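Angiopoietin-related protein 6 (PDB 6Y43) probably acts as a secreted, angiopoietin-like growth and signalling factor, its calcium-binding fibrinogen-like globe domain being the likely site of partner recognition. Local coordinates at residues 97-102 with 178-183; 149-154 with 162-167; 169-174 with 213-218. All blocks are in the same frame, centred on the assembly; numbering follows the deposited sequence.

How the contacts relate
Contacts 1 and 3 lie in the core, their centres about 6 Å apart, and contact 2 sits farther out, about 17 Å from the centre of the chain. The two inner contacts each bring a loop from the calcium-binding side against the same antiparallel sheet, on the neighbouring strands 95-102 and 212-219; both rely on apolar or sulfur-aromatic touch with no hydrogen bond across. Contact 2 joins a turn to helix 162-166 beside the metal; though only partly buried, it covers the largest area of the three, its apolar patch lying among charges, coordination bonds and a 1,2-ethanediol probably from the crystallisation liquor. Y172 links the three, hydrogen-bonded to N179 and packed on C162 and A163.

Contact 1 of 3, residues 97-102 with 178-183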
ATOM      1  N   LEU A  97      -1.461   9.183   3.225  1.00  9.60           N
ATOM      2  CA  LEU A  97      -1.093   7.778   3.220  1.00 10.67           C
ATOM      3  C   LEU A  97      -0.731   7.340   4.624  1.00 12.06           C
ATOM      4  O   LEU A  97       0.080   8.000   5.287  1.00  9.44           O
ATOM      5  CB  LEU A  97       0.102   7.545   2.305  1.00 11.30           C
ATOM      6  CG  LEU A  97       0.743   6.169   2.344  1.00  9.22           C
ATOM      7  CD1 LEU A  97      -0.176   5.152   1.675  1.00 13.02           C
ATOM      8  CD2 LEU A  97       2.045   6.239   1.551  1.00 10.57           C
ATOM      9  N   LEU A  98      -1.317   6.226   5.062  1.00  9.49           N
ATOM     10  CA  LEU A  98      -0.999   5.600   6.333  1.00  9.41           C
ATOM     11  C   LEU A  98      -0.423   4.222   6.057  1.00 12.12           C
ATOM     12  O   LEU A  98      -0.995   3.455   5.277  1.00 10.48           O
ATOM     13  CB  LEU A  98      -2.256   5.485   7.208  1.00 10.69           C
ATOM     14  CG  LEU A  98      -2.114   4.731   8.521  1.00 13.05           C
ATOM     15  CD1 LEU A  98      -1.198   5.451   9.466  1.00 14.06           C
ATOM     16  CD2 LEU A  98      -3.498   4.562   9.145  1.00 16.88           C
ATOM     17  N   VAL A  99       0.733   3.925   6.642  1.00  8.49           N
ATOM     18  CA  VAL A  99       1.342   2.605   6.542  1.00  8.85           C
ATOM     19  C   VAL A  99       1.276   1.987   7.921  1.00  8.54           C
ATOM     20  O   VAL A  99       1.720   2.597   8.900  1.00  9.40           O
ATOM     21  CB  VAL A  99       2.793   2.660   6.033  1.00  6.57           C
ATOM     22  CG1 VAL A  99       3.399   1.294   6.056  1.00  9.71           C
ATOM     23  CG2 VAL A  99       2.846   3.236   4.612  1.00  8.50           C
ATOM     24  N   LEU A 100       0.726   0.788   8.000  1.00  8.74           N
ATOM     25  CA  LEU A 100       0.569   0.076   9.262  1.00  8.48           C
ATOM     26  C   LEU A 100       1.438  -1.171   9.208  1.00 10.47           C
ATOM     27  O   LEU A 100       1.362  -1.931   8.237  1.00 10.92           O
ATOM     28  CB  LEU A 100      -0.889  -0.315   9.485  1.00 10.25           C
ATOM     29  CG  LEU A 100      -1.910   0.812   9.569  1.00 13.91           C
ATOM     30  CD1 LEU A 100      -3.289   0.217   9.738  1.00 15.33           C
ATOM     31  CD2 LEU A 100      -1.605   1.742  10.730  1.00 14.71           C
ATOM     32  N   LEU A 101       2.240  -1.392  10.252  1.00  8.54           N
ATOM     33  CA  LEU A 101       3.177  -2.500  10.306  1.00  8.22           C
ATOM     34  C   LEU A 101       3.024  -3.253  11.616  1.00  8.73           C
ATOM     35  O   LEU A 101       2.750  -2.651  12.659  1.00 10.23           O
ATOM     36  CB  LEU A 101       4.618  -1.996  10.205  1.00  7.98           C
ATOM     37  CG  LEU A 101       4.901  -0.995   9.083  1.00  8.80           C
ATOM     38  CD1 LEU A 101       6.267  -0.393   9.286  1.00 11.59           C
ATOM     39  CD2 LEU A 101       4.811  -1.713   7.720  1.00 12.16           C
ATOM     40  N   GLU A 102       3.247  -4.567  11.566  1.00 10.11           N
ATOM     41  CA  GLU A 102       3.320  -5.378  12.778  1.00 11.33           C
ATOM     42  C   GLU A 102       4.419  -6.418  12.623  1.00  8.62           C
ATOM     43  O   GLU A 102       4.455  -7.137  11.615  1.00 10.30           O
ATOM     44  CB  GLU A 102       1.980  -6.072  13.060  1.00 13.50           C
ATOM     45  CG  GLU A 102       1.896  -6.885  14.333  1.00 22.81           C
ATOM     46  CD  GLU A 102       0.537  -7.565  14.511  1.00 29.73           C
ATOM     47  OE1 GLU A 102      -0.460  -7.083  13.904  1.00 25.17           O
ATOM     48  OE2 GLU A 102       0.461  -8.592  15.247  1.00 32.41           O
ATOM     49  N   SER A 178      12.060   0.317   1.972  1.00  8.27           N
ATOM     50  CA  SER A 178      10.872  -0.452   2.309  1.00  7.62           C
ATOM     51  C   SER A 178      10.562  -1.382   1.148  1.00  8.78           C
ATOM     52  O   SER A 178      10.855  -1.063  -0.002  1.00 10.21           O
ATOM     53  CB  SER A 178       9.679   0.458   2.595  1.00  8.22           C
ATOM     54  OG  SER A 178       9.480   1.442   1.617  1.00 10.06           O
ATOM     55  N   ASN A 179       9.991  -2.550   1.447  1.00  7.12           N
ATOM     56  CA  ASN A 179       9.755  -3.546   0.409  1.00  6.57           C
ATOM     57  C   ASN A 179       8.450  -4.265   0.719  1.00  7.13           C
ATOM     58  O   ASN A 179       8.392  -5.484   0.825  1.00  8.24           O
ATOM     59  CB  ASN A 179      10.925  -4.524   0.330  1.00  8.39           C
ATOM     60  CG  ASN A 179      10.863  -5.444  -0.874  1.00  8.94           C
ATOM     61  OD1 ASN A 179      10.551  -5.012  -1.980  1.00  9.82           O
ATOM     62  ND2 ASN A 179      11.183  -6.723  -0.657  1.00  8.25           N
ATOM     63  N   LEU A 180       7.375  -3.491   0.826  1.00  6.83           N
ATOM     64  CA  LEU A 180       6.144  -4.066   1.353  1.00  9.37           C
ATOM     65  C   LEU A 180       5.492  -5.035   0.385  1.00  7.92           C
ATOM     66  O   LEU A 180       4.657  -5.834   0.818  1.00  8.57           O
ATOM     67  CB  LEU A 180       5.153  -2.977   1.743  1.00  6.01           C
ATOM     68  CG  LEU A 180       5.639  -2.006   2.831  1.00  8.36           C
ATOM     69  CD1 LEU A 180       4.524  -1.075   3.212  1.00  9.04           C
ATOM     70  CD2 LEU A 180       6.208  -2.745   4.041  1.00  9.74           C
ATOM     71  N   ASN A 181       5.862  -5.017  -0.900  1.00  7.05           N
ATOM     72  CA  ASN A 181       5.347  -5.992  -1.849  1.00  7.35           C
ATOM     73  C   ASN A 181       6.289  -7.177  -2.048  1.00  8.48           C
ATOM     74  O   ASN A 181       6.145  -7.917  -3.021  1.00  9.43           O
ATOM     75  CB  ASN A 181       5.031  -5.324  -3.183  1.00  8.67           C
ATOM     76  CG  ASN A 181       3.810  -4.440  -3.110  1.00  7.71           C
ATOM     77  OD1 ASN A 181       2.973  -4.573  -2.203  1.00  9.40           O
ATOM     78  ND2 ASN A 181       3.681  -3.547  -4.072  1.00  9.62           N
ATOM     79  N   GLY A 182       7.227  -7.378  -1.126  1.00  7.90           N
ATOM     80  CA  GLY A 182       8.204  -8.435  -1.239  1.00  7.64           C
ATOM     81  C   GLY A 182       7.666  -9.767  -0.777  1.00  8.53           C
ATOM     82  O   GLY A 182       6.461 -10.032  -0.787  1.00 10.70           O
ATOM     83  N   VAL A 183       8.595 -10.637  -0.419  1.00  9.21           N
ATOM     84  CA  VAL A 183       8.260 -11.993  -0.014  1.00 10.46           C
ATOM     85  C   VAL A 183       7.786 -11.981   1.433  1.00 12.01           C
ATOM     86  O   VAL A 183       8.538 -11.590   2.327  1.00 11.60           O
ATOM     87  CB  VAL A 183       9.472 -12.918  -0.160  1.00 11.53           C
ATOM     88  CG1 VAL A 183       9.065 -14.338   0.230  1.00 12.79           C
ATOM     89  CG2 VAL A 183      10.043 -12.861  -1.552  1.00 14.45           C
TER
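L180 meets the strand 97-102 through the two ends of its fork, one methyl for V99 and the other for L101. Its CB leaves the loop in the direction of the strand, and CG lies anti to the carbonyl carbon and beside the backbone N (chi1 -61°), with both methyls reaching the strand. From CG the chain divides. CD1 reaches CG1 of V99 at 3.9 Å, the two side chains approaching at a slant. CD2 comes to CD2 of L101 at 4.1 Å, and here the side chains cross at about a right angle. CB and CG themselves make no close approach to the strand, whose backbone stays well back: the nearest CA atoms, of L101 and L180, are 9.6 Å apart. On the strand side, V99 points at the loop with CG1 anti to its backbone N (chi1 175°), whereas L101 gets there by the far end of its side chain.

The loop is shaped by a type I turn from N179 to G182, closed by the bond from N of G182 to O of N179 at 3.0 Å. The polar groups of the loop have partners in other parts of the chain: R54 binds the carbonyl oxygens of L180 and G182, and N181 is held by Q52 and G169. M215 of strand 212-219 also touches L180.

Buried and wholly apolar, the contact carries no directional bond between its segments. Its contribution is therefore dispersion and the exclusion of water, while the hydrogen bonds that help to fix the loop are made by its backbone, S178 and its asparagines with other residues.

Contact 2 of 3, residues 149-154 with 162-167; sequences STVDRD and CALYQR. With CA (calcium ion), chain B; EDO (1,2-ethanediol), chain D.
V151 and A163 share the largest part of the apolar contact, and L164 adds a smaller one. CG2 of V151, anti to the backbone N, reaches CD1 of L164 at 3.9 Å, while the methyl CB of A163 fits against the backbone of the turn, 3.6 Å from N of V151 and 3.7 Å from C of T150. Replacing V151 by an alanine removes CG2, which would probably leave L164 CD1 without its neighbour on the turn and open a gap at this edge of the helix.

Hydrogen bonds run within the segments. A type I turn from T150 to R153 is closed by N of R153 on O of T150, and R167 NH1 folds back to O of L164 at 2.9 Å, in the carbonyl plane. A 1,2-ethanediol, probably from the crystallisation liquor, takes weak bonds from N of V151.

Charge supplies the rest. R153 NH1 bridges to D152 OD1 at 3.0 Å, with the acceptor in the guanidinium plane but the donor 34° out of the carboxylate plane. D154 grips the calcium ion with both oxygens, OD1 and OD2 each 2.5 Å from the metal; two waters, D156 and the carbonyl oxygens of Y158 and G160 complete the site.

The turn touches helix 162-166, tied to C175 by the disulfide of C162, through V151, and helix 65-70 through T150, which meets W65 and Y68.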
ATOM      1  N   SER A 149       8.578  -0.078 -10.789  1.00  7.45           N
ATOM      2  CA  SER A 149       9.271  -1.149 -11.489  1.00  7.80           C
ATOM      3  C   SER A 149       8.671  -2.513 -11.161  1.00  8.51           C
ATOM      4  O   SER A 149       8.271  -2.783 -10.018  1.00  8.99           O
ATOM      5  CB  SER A 149      10.770  -1.201 -11.114  1.00  8.80           C
ATOM      6  OG  SER A 149      11.529  -0.143 -11.657  1.00 10.70           O
ATOM      7  N   THR A 150       8.674  -3.398 -12.166  1.00 10.14           N
ATOM      8  CA  THR A 150       8.485  -4.835 -11.967  1.00 11.66           C
ATOM      9  C   THR A 150       9.644  -5.568 -12.647  1.00 10.02           C
ATOM     10  O   THR A 150      10.482  -4.958 -13.303  1.00 10.38           O
ATOM     11  CB  THR A 150       7.136  -5.312 -12.516  1.00 13.49           C
ATOM     12  OG1 THR A 150       7.043  -5.013 -13.914  1.00 14.30           O
ATOM     13  CG2 THR A 150       5.976  -4.662 -11.775  1.00 11.17           C
ATOM     14  N   VAL A 151       9.696  -6.899 -12.528  1.00 13.68           N
ATOM     15  CA  VAL A 151      10.907  -7.593 -12.985  1.00 15.06           C
ATOM     16  C   VAL A 151      11.190  -7.385 -14.486  1.00 13.48           C
ATOM     17  O   VAL A 151      12.359  -7.268 -14.894  1.00 15.18           O
ATOM     18  CB  VAL A 151      10.826  -9.086 -12.600  1.00 16.60           C
ATOM     19  CG1 VAL A 151       9.761  -9.794 -13.400  1.00 22.50           C
ATOM     20  CG2 VAL A 151      12.187  -9.748 -12.809  1.00 19.03           C
ATOM     21  N   ASP A 152      10.162  -7.250 -15.311  1.00 15.48           N
ATOM     22  CA  ASP A 152      10.405  -7.033 -16.739  1.00 14.16           C
ATOM     23  C   ASP A 152      10.450  -5.554 -17.110  1.00 16.06           C
ATOM     24  O   ASP A 152      10.718  -5.223 -18.280  1.00 14.82           O
ATOM     25  CB  ASP A 152       9.369  -7.787 -17.596  1.00 17.65           C
ATOM     26  CG  ASP A 152       7.969  -7.167 -17.587  1.00 19.07           C
ATOM     27  OD1 ASP A 152       7.705  -6.158 -16.903  1.00 23.58           O
ATOM     28  OD2 ASP A 152       7.106  -7.723 -18.312  1.00 24.78           O
ATOM     29  N   ARG A 153      10.245  -4.661 -16.123  1.00 14.18           N
ATOM     30  CA  ARG A 153      10.236  -3.217 -16.328  1.00 11.58           C
ATOM     31  C   ARG A 153      11.158  -2.629 -15.268  1.00 12.26           C
ATOM     32  O   ARG A 153      10.714  -2.063 -14.260  1.00 10.86           O
ATOM     33  CB  ARG A 153       8.856  -2.660 -16.251  1.00 13.88           C
ATOM     34  CG  ARG A 153       8.078  -2.796 -17.572  1.00 14.43           C
ATOM     35  CD  ARG A 153       6.652  -2.650 -17.230  1.00 15.46           C
ATOM     36  NE  ARG A 153       5.682  -2.626 -18.323  1.00 12.58           N
ATOM     37  CZ  ARG A 153       5.249  -3.699 -18.972  1.00 14.34           C
ATOM     38  NH1 ARG A 153       5.773  -4.899 -18.745  1.00 16.73           N
ATOM     39  NH2 ARG A 153       4.296  -3.560 -19.878  1.00 14.19           N
ATOM     40  N   ASP A 154      12.457  -2.767 -15.509  1.00  9.91           N
ATOM     41  CA  ASP A 154      13.489  -2.246 -14.612  1.00 12.68           C
ATOM     42  C   ASP A 154      13.649  -0.757 -14.882  1.00 13.16           C
ATOM     43  O   ASP A 154      14.298  -0.348 -15.844  1.00 13.56           O
ATOM     44  CB  ASP A 154      14.800  -2.999 -14.810  1.00 10.90           C
ATOM     45  CG  ASP A 154      15.941  -2.476 -13.933  1.00 12.15           C
ATOM     46  OD1 ASP A 154      15.776  -1.415 -13.287  1.00 12.57           O
ATOM     47  OD2 ASP A 154      17.001  -3.131 -13.925  1.00 15.33           O
ATOM     48  N   CYS A 162      16.306  -4.483  -9.243  1.00 10.06           N
ATOM     49  CA  CYS A 162      15.872  -4.589  -7.852  1.00  9.04           C
ATOM     50  C   CYS A 162      14.723  -5.579  -7.681  1.00  8.92           C
ATOM     51  O   CYS A 162      14.719  -6.384  -6.741  1.00 10.05           O
ATOM     52  CB  CYS A 162      15.447  -3.226  -7.318  1.00  8.94           C
ATOM     53  SG  CYS A 162      16.778  -2.071  -7.130  1.00 10.68           S
ATOM     54  N   ALA A 163      13.737  -5.533  -8.582  1.00  9.05           N
ATOM     55  CA  ALA A 163      12.568  -6.403  -8.464  1.00  9.25           C
ATOM     56  C   ALA A 163      12.945  -7.877  -8.557  1.00  8.95           C
ATOM     57  O   ALA A 163      12.297  -8.735  -7.942  1.00 10.89           O
ATOM     58  CB  ALA A 163      11.571  -6.052  -9.567  1.00 10.53           C
ATOM     59  N   LEU A 164      13.950  -8.197  -9.377  1.00 10.52           N
ATOM     60  CA  LEU A 164      14.412  -9.576  -9.512  1.00 11.41           C
ATOM     61  C   LEU A 164      14.901 -10.117  -8.180  1.00 13.50           C
ATOM     62  O   LEU A 164      14.695 -11.297  -7.863  1.00 14.57           O
ATOM     63  CB  LEU A 164      15.541  -9.641 -10.544  1.00 13.12           C
ATOM     64  CG  LEU A 164      16.193 -10.991 -10.846  1.00 18.28           C
ATOM     65  CD1 LEU A 164      15.203 -11.926 -11.493  1.00 19.42           C
ATOM     66  CD2 LEU A 164      17.406 -10.782 -11.747  1.00 22.29           C
ATOM     67  N   TYR A 165      15.569  -9.276  -7.400  1.00 13.56           N
ATOM     68  CA  TYR A 165      16.128  -9.732  -6.137  1.00 12.92           C
ATOM     69  C   TYR A 165      15.182  -9.518  -4.967  1.00 12.10           C
ATOM     70  O   TYR A 165      15.163 -10.344  -4.050  1.00 11.22           O
ATOM     71  CB  TYR A 165      17.445  -9.014  -5.841  1.00 13.12           C
ATOM     72  CG  TYR A 165      18.476  -9.141  -6.949  1.00 15.61           C
ATOM     73  CD1 TYR A 165      19.046 -10.362  -7.259  1.00 21.78           C
ATOM     74  CD2 TYR A 165      18.855  -8.035  -7.677  1.00 18.09           C
ATOM     75  CE1 TYR A 165      19.987 -10.473  -8.279  1.00 22.71           C
ATOM     76  CE2 TYR A 165      19.795  -8.132  -8.700  1.00 22.97           C
ATOM     77  CZ  TYR A 165      20.348  -9.353  -8.994  1.00 25.51           C
ATOM     78  OH  TYR A 165      21.276  -9.440 -10.010  1.00 31.50           O
ATOM     79  N   GLN A 166      14.421  -8.419  -4.948  1.00  8.82           N
ATOM     80  CA  GLN A 166      13.564  -8.135  -3.797  1.00 11.13           C
ATOM     81  C   GLN A 166      12.117  -8.542  -4.018  1.00 10.56           C
ATOM     82  O   GLN A 166      11.349  -8.556  -3.053  1.00  9.06           O
ATOM     83  CB  GLN A 166      13.652  -6.660  -3.441  1.00  9.25           C
ATOM     84  CG  GLN A 166      15.057  -6.278  -3.028  1.00 16.74           C
ATOM     85  CD  GLN A 166      15.080  -5.009  -2.249  1.00 18.01           C
ATOM     86  OE1 GLN A 166      15.333  -5.000  -1.051  1.00 25.86           O
ATOM     87  NE2 GLN A 166      14.817  -3.907  -2.935  1.00 20.18           N
ATOM     88  N   ARG A 167      11.747  -8.915  -5.250  1.00  8.94           N
ATOM     89  CA  ARG A 167      10.589  -9.735  -5.613  1.00 10.81           C
ATOM     90  C   ARG A 167       9.255  -9.006  -5.574  1.00  9.91           C
ATOM     91  O   ARG A 167       8.227  -9.651  -5.710  1.00 12.32           O
ATOM     92  CB  ARG A 167      10.485 -10.989  -4.734  1.00 11.31           C
ATOM     93  CG  ARG A 167      11.781 -11.744  -4.510  1.00 13.36           C
ATOM     94  CD  ARG A 167      12.415 -12.226  -5.798  1.00 16.91           C
ATOM     95  NE  ARG A 167      11.586 -13.219  -6.455  1.00 19.55           N
ATOM     96  CZ  ARG A 167      11.921 -13.881  -7.558  1.00 23.39           C
ATOM     97  NH1 ARG A 167      13.086 -13.652  -8.156  1.00 25.09           N
ATOM     98  NH2 ARG A 167      11.074 -14.770  -8.072  1.00 21.72           N
TER
HETATM   99 CA    CA B 501      18.211  -1.352 -12.614  0.99 12.60          CA
HETATM  100  C1  EDO D 503       7.460  -8.420  -9.713  1.00 10.28           C
HETATM  101  O1  EDO D 503       8.388  -7.383 -10.049  1.00 15.58           O
HETATM  102  C2  EDO D 503       7.457  -9.470 -10.828  1.00 18.27           C
HETATM  103  O2  EDO D 503       7.022  -8.838 -12.045  1.00 16.28           O
HETATM  104  O   HOH W   1      19.765  -1.913 -14.405  1.00 19.26           O
HETATM  105  O   HOH W   2      18.193   0.825 -13.632  1.00 16.24           O

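Contact 3 of 3, residues 169-174 with 213-218; sequences GWWYHA and AAMLIR
M215 has the most surface buried here, with W170 next and W171 a smaller third, and the three meet as a thioether set against two indoles. M215 rises from strand 212-219 toward the loop with CG anti to the carbonyl carbon (chi1 -53°), and the extended run from there brings SD to the edge of W170; the bend at the last torsion (chi3 70°) then swings the methyl CE to where it can reach both rings. The W170 ring comes from the opposite direction, leading with the far corner of its six-membered ring. SD of M215 lies 3.9 Å from CH2 of W170 and almost as near CZ3. Measured from the centroid of the six-membered ring of W170, SD of M215 stands 5.0 Å away and 78° off the ring normal, close to the ring plane. The sulfur therefore meets the ring hydrogens and not the pi cloud, an electrostatically reasonable placing for its partly negative charge.

The methyl serves both indoles. CE of M215 lies 4.1 Å from CH2 of W170. At a looser 4.4 Å, CE of M215 approaches CZ3 of W171 obliquely. W171 in turn places its CE3 over the centre of one face of the W170 ring, 3.9 Å above the plane, so that W170 has a neighbour above it as well as a sulfur at its rim. W171 is the centre of an inverse gamma turn, and its NE1 is hydrogen-bonded to O of Y125; W170 also packs on S178.

The edge-on approach of sulfur to indole is a Met-aromatic contact, here joining the central antiparallel sheet of the fibrinogen-like globe to the long loop region that carries its calcium site.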
ATOM      1  N   GLY A 169       6.653  -5.587  -6.959  1.00  9.59           N
ATOM      2  CA  GLY A 169       6.494  -4.392  -7.765  1.00  9.89           C
ATOM      3  C   GLY A 169       6.594  -3.208  -6.819  1.00  9.45           C
ATOM      4  O   GLY A 169       5.962  -3.198  -5.760  1.00 10.30           O
ATOM      5  N   TRP A 170       7.426  -2.224  -7.176  1.00  7.96           N
ATOM      6  CA  TRP A 170       7.675  -1.148  -6.225  1.00  7.29           C
ATOM      7  C   TRP A 170       8.383  -0.014  -6.934  1.00  7.96           C
ATOM      8  O   TRP A 170       8.947  -0.189  -8.018  1.00  7.89           O
ATOM      9  CB  TRP A 170       8.519  -1.663  -5.067  1.00  8.02           C
ATOM     10  CG  TRP A 170       8.508  -0.896  -3.756  1.00  9.27           C
ATOM     11  CD1 TRP A 170       9.564  -0.251  -3.188  1.00  9.62           C
ATOM     12  CD2 TRP A 170       7.418  -0.773  -2.825  1.00 10.33           C
ATOM     13  NE1 TRP A 170       9.203   0.274  -1.977  1.00  8.03           N
ATOM     14  CE2 TRP A 170       7.888  -0.024  -1.730  1.00  8.48           C
ATOM     15  CE3 TRP A 170       6.087  -1.211  -2.825  1.00  9.35           C
ATOM     16  CZ2 TRP A 170       7.084   0.286  -0.639  1.00  9.86           C
ATOM     17  CZ3 TRP A 170       5.295  -0.904  -1.741  1.00  8.44           C
ATOM     18  CH2 TRP A 170       5.795  -0.155  -0.664  1.00  8.13           C
ATOM     19  N   TRP A 171       8.396   1.133  -6.251  1.00  7.90           N
ATOM     20  CA  TRP A 171       9.111   2.317  -6.712  1.00  7.71           C
ATOM     21  C   TRP A 171      10.575   2.207  -6.278  1.00  7.18           C
ATOM     22  O   TRP A 171      11.102   2.996  -5.489  1.00  8.35           O
ATOM     23  CB  TRP A 171       8.441   3.569  -6.168  1.00  8.46           C
ATOM     24  CG  TRP A 171       6.941   3.642  -6.426  1.00  7.33           C
ATOM     25  CD1 TRP A 171       6.319   4.150  -7.536  1.00  8.14           C
ATOM     26  CD2 TRP A 171       5.891   3.190  -5.559  1.00  7.46           C
ATOM     27  NE1 TRP A 171       4.954   4.059  -7.405  1.00  7.58           N
ATOM     28  CE2 TRP A 171       4.669   3.478  -6.198  1.00  7.36           C
ATOM     29  CE3 TRP A 171       5.862   2.587  -4.291  1.00  8.69           C
ATOM     30  CZ2 TRP A 171       3.435   3.176  -5.624  1.00  7.87           C
ATOM     31  CZ3 TRP A 171       4.630   2.283  -3.737  1.00  8.06           C
ATOM     32  CH2 TRP A 171       3.437   2.583  -4.404  1.00  9.34           C
ATOM     33  N   TYR A 172      11.213   1.144  -6.752  1.00  6.99           N
ATOM     34  CA  TYR A 172      12.569   0.839  -6.315  1.00  8.64           C
ATOM     35  C   TYR A 172      13.534   1.973  -6.658  1.00  8.75           C
ATOM     36  O   TYR A 172      13.442   2.614  -7.712  1.00  8.76           O
ATOM     37  CB  TYR A 172      13.055  -0.491  -6.921  1.00  9.02           C
ATOM     38  CG  TYR A 172      12.414  -1.743  -6.311  1.00  7.67           C
ATOM     39  CD1 TYR A 172      12.592  -2.074  -4.972  1.00  7.23           C
ATOM     40  CD2 TYR A 172      11.653  -2.605  -7.091  1.00  9.31           C
ATOM     41  CE1 TYR A 172      12.005  -3.198  -4.430  1.00  8.56           C
ATOM     42  CE2 TYR A 172      11.073  -3.730  -6.556  1.00  8.84           C
ATOM     43  CZ  TYR A 172      11.275  -4.042  -5.209  1.00  7.43           C
ATOM     44  OH  TYR A 172      10.678  -5.181  -4.677  1.00  9.37           O
ATOM     45  N   HIS A 173      14.485   2.187  -5.731  1.00  8.30           N
ATOM     46  CA  HIS A 173      15.557   3.160  -5.849  1.00  9.67           C
ATOM     47  C   HIS A 173      16.814   2.363  -6.077  1.00  9.74           C
ATOM     48  O   HIS A 173      17.033   1.849  -7.197  1.00  9.21           O
ATOM     49  CB  HIS A 173      15.599   4.026  -4.579  1.00 10.38           C
ATOM     50  CG  HIS A 173      16.524   5.203  -4.664  1.00  8.79           C
ATOM     51  ND1 HIS A 173      16.273   6.383  -3.999  1.00 10.02           N
ATOM     52  CD2 HIS A 173      17.702   5.378  -5.310  1.00 11.56           C
ATOM     53  CE1 HIS A 173      17.251   7.243  -4.245  1.00  9.26           C
ATOM     54  NE2 HIS A 173      18.133   6.655  -5.035  1.00  8.99           N
ATOM     55  N   ALA A 174      17.660   2.149  -5.064  1.00 10.11           N
ATOM     56  CA  ALA A 174      18.882   1.354  -5.212  1.00 10.39           C
ATOM     57  C   ALA A 174      19.296   0.655  -3.911  1.00 11.53           C
ATOM     58  O   ALA A 174      20.385   0.890  -3.374  1.00 12.48           O
ATOM     59  CB  ALA A 174      20.018   2.244  -5.718  1.00 11.45           C
ATOM     60  N   ALA A 213       1.464  -6.011   7.131  1.00  8.01           N
ATOM     61  CA  ALA A 213       1.757  -4.707   6.566  1.00  8.35           C
ATOM     62  C   ALA A 213       0.548  -4.254   5.770  1.00  9.97           C
ATOM     63  O   ALA A 213      -0.123  -5.074   5.151  1.00  9.93           O
ATOM     64  CB  ALA A 213       2.992  -4.745   5.672  1.00  8.31           C
ATOM     65  N   ALA A 214       0.260  -2.958   5.787  1.00  7.48           N
ATOM     66  CA  ALA A 214      -0.820  -2.460   4.944  1.00  9.03           C
ATOM     67  C   ALA A 214      -0.584  -0.996   4.628  1.00  8.94           C
ATOM     68  O   ALA A 214       0.074  -0.282   5.385  1.00  9.52           O
ATOM     69  CB  ALA A 214      -2.199  -2.621   5.612  1.00  8.31           C
ATOM     70  N   MET A 215      -1.094  -0.574   3.484  1.00  7.10           N
ATOM     71  CA  MET A 215      -1.020   0.795   3.011  1.00  8.63           C
ATOM     72  C   MET A 215      -2.444   1.289   2.826  1.00  7.89           C
ATOM     73  O   MET A 215      -3.266   0.602   2.200  1.00  8.70           O
ATOM     74  CB  MET A 215      -0.253   0.894   1.693  1.00  9.94           C
ATOM     75  CG  MET A 215       1.121   0.256   1.759  1.00 10.21           C
ATOM     76  SD  MET A 215       2.026   0.287   0.188  1.00 10.83           S
ATOM     77  CE  MET A 215       2.408   2.037  -0.001  1.00 14.06           C
ATOM     78  N   LEU A 216      -2.756   2.449   3.401  1.00  8.76           N
ATOM     79  CA  LEU A 216      -4.138   2.930   3.396  1.00  9.27           C
ATOM     80  C   LEU A 216      -4.149   4.410   3.031  1.00  8.96           C
ATOM     81  O   LEU A 216      -3.206   5.134   3.329  1.00 10.01           O
ATOM     82  CB  LEU A 216      -4.804   2.707   4.756  1.00 11.91           C
ATOM     83  CG  LEU A 216      -4.581   1.328   5.418  1.00 11.54           C
ATOM     84  CD1 LEU A 216      -3.288   1.277   6.170  1.00 14.43           C
ATOM     85  CD2 LEU A 216      -5.758   1.131   6.307  1.00 16.42           C
ATOM     86  N   ILE A 217      -5.225   4.863   2.382  1.00  7.90           N
ATOM     87  CA  ILE A 217      -5.345   6.274   2.047  1.00 10.23           C
ATOM     88  C   ILE A 217      -6.702   6.832   2.469  1.00 10.77           C
ATOM     89  O   ILE A 217      -7.691   6.113   2.629  1.00 10.67           O
ATOM     90  CB  ILE A 217      -5.100   6.520   0.542  1.00 12.73           C
ATOM     91  CG1 ILE A 217      -6.135   5.763  -0.286  1.00 13.88           C
ATOM     92  CG2 ILE A 217      -3.683   6.140   0.193  1.00 12.03           C
ATOM     93  CD1 ILE A 217      -6.022   6.076  -1.781  1.00 12.89           C
ATOM     94  N   ARG A 218      -6.728   8.151   2.656  1.00 11.64           N
ATOM     95  CA  ARG A 218      -7.889   8.899   3.090  1.00 10.64           C
ATOM     96  C   ARG A 218      -7.749  10.302   2.538  1.00 15.46           C
ATOM     97  O   ARG A 218      -6.624  10.825   2.484  1.00 14.34           O
ATOM     98  CB  ARG A 218      -7.963   8.920   4.619  1.00 15.47           C
ATOM     99  CG  ARG A 218      -9.138   9.643   5.255  1.00 19.89           C
ATOM    100  CD  ARG A 218      -9.119   9.379   6.759  1.00 18.35           C
ATOM    101  NE  ARG A 218      -8.124  10.166   7.505  1.00 17.13           N
ATOM    102  CZ  ARG A 218      -7.984  10.104   8.829  1.00 16.35           C
ATOM    103  NH1 ARG A 218      -8.754   9.303   9.564  1.00 14.58           N
ATOM    104  NH2 ARG A 218      -7.056  10.831   9.431  1.00 21.86           N
TER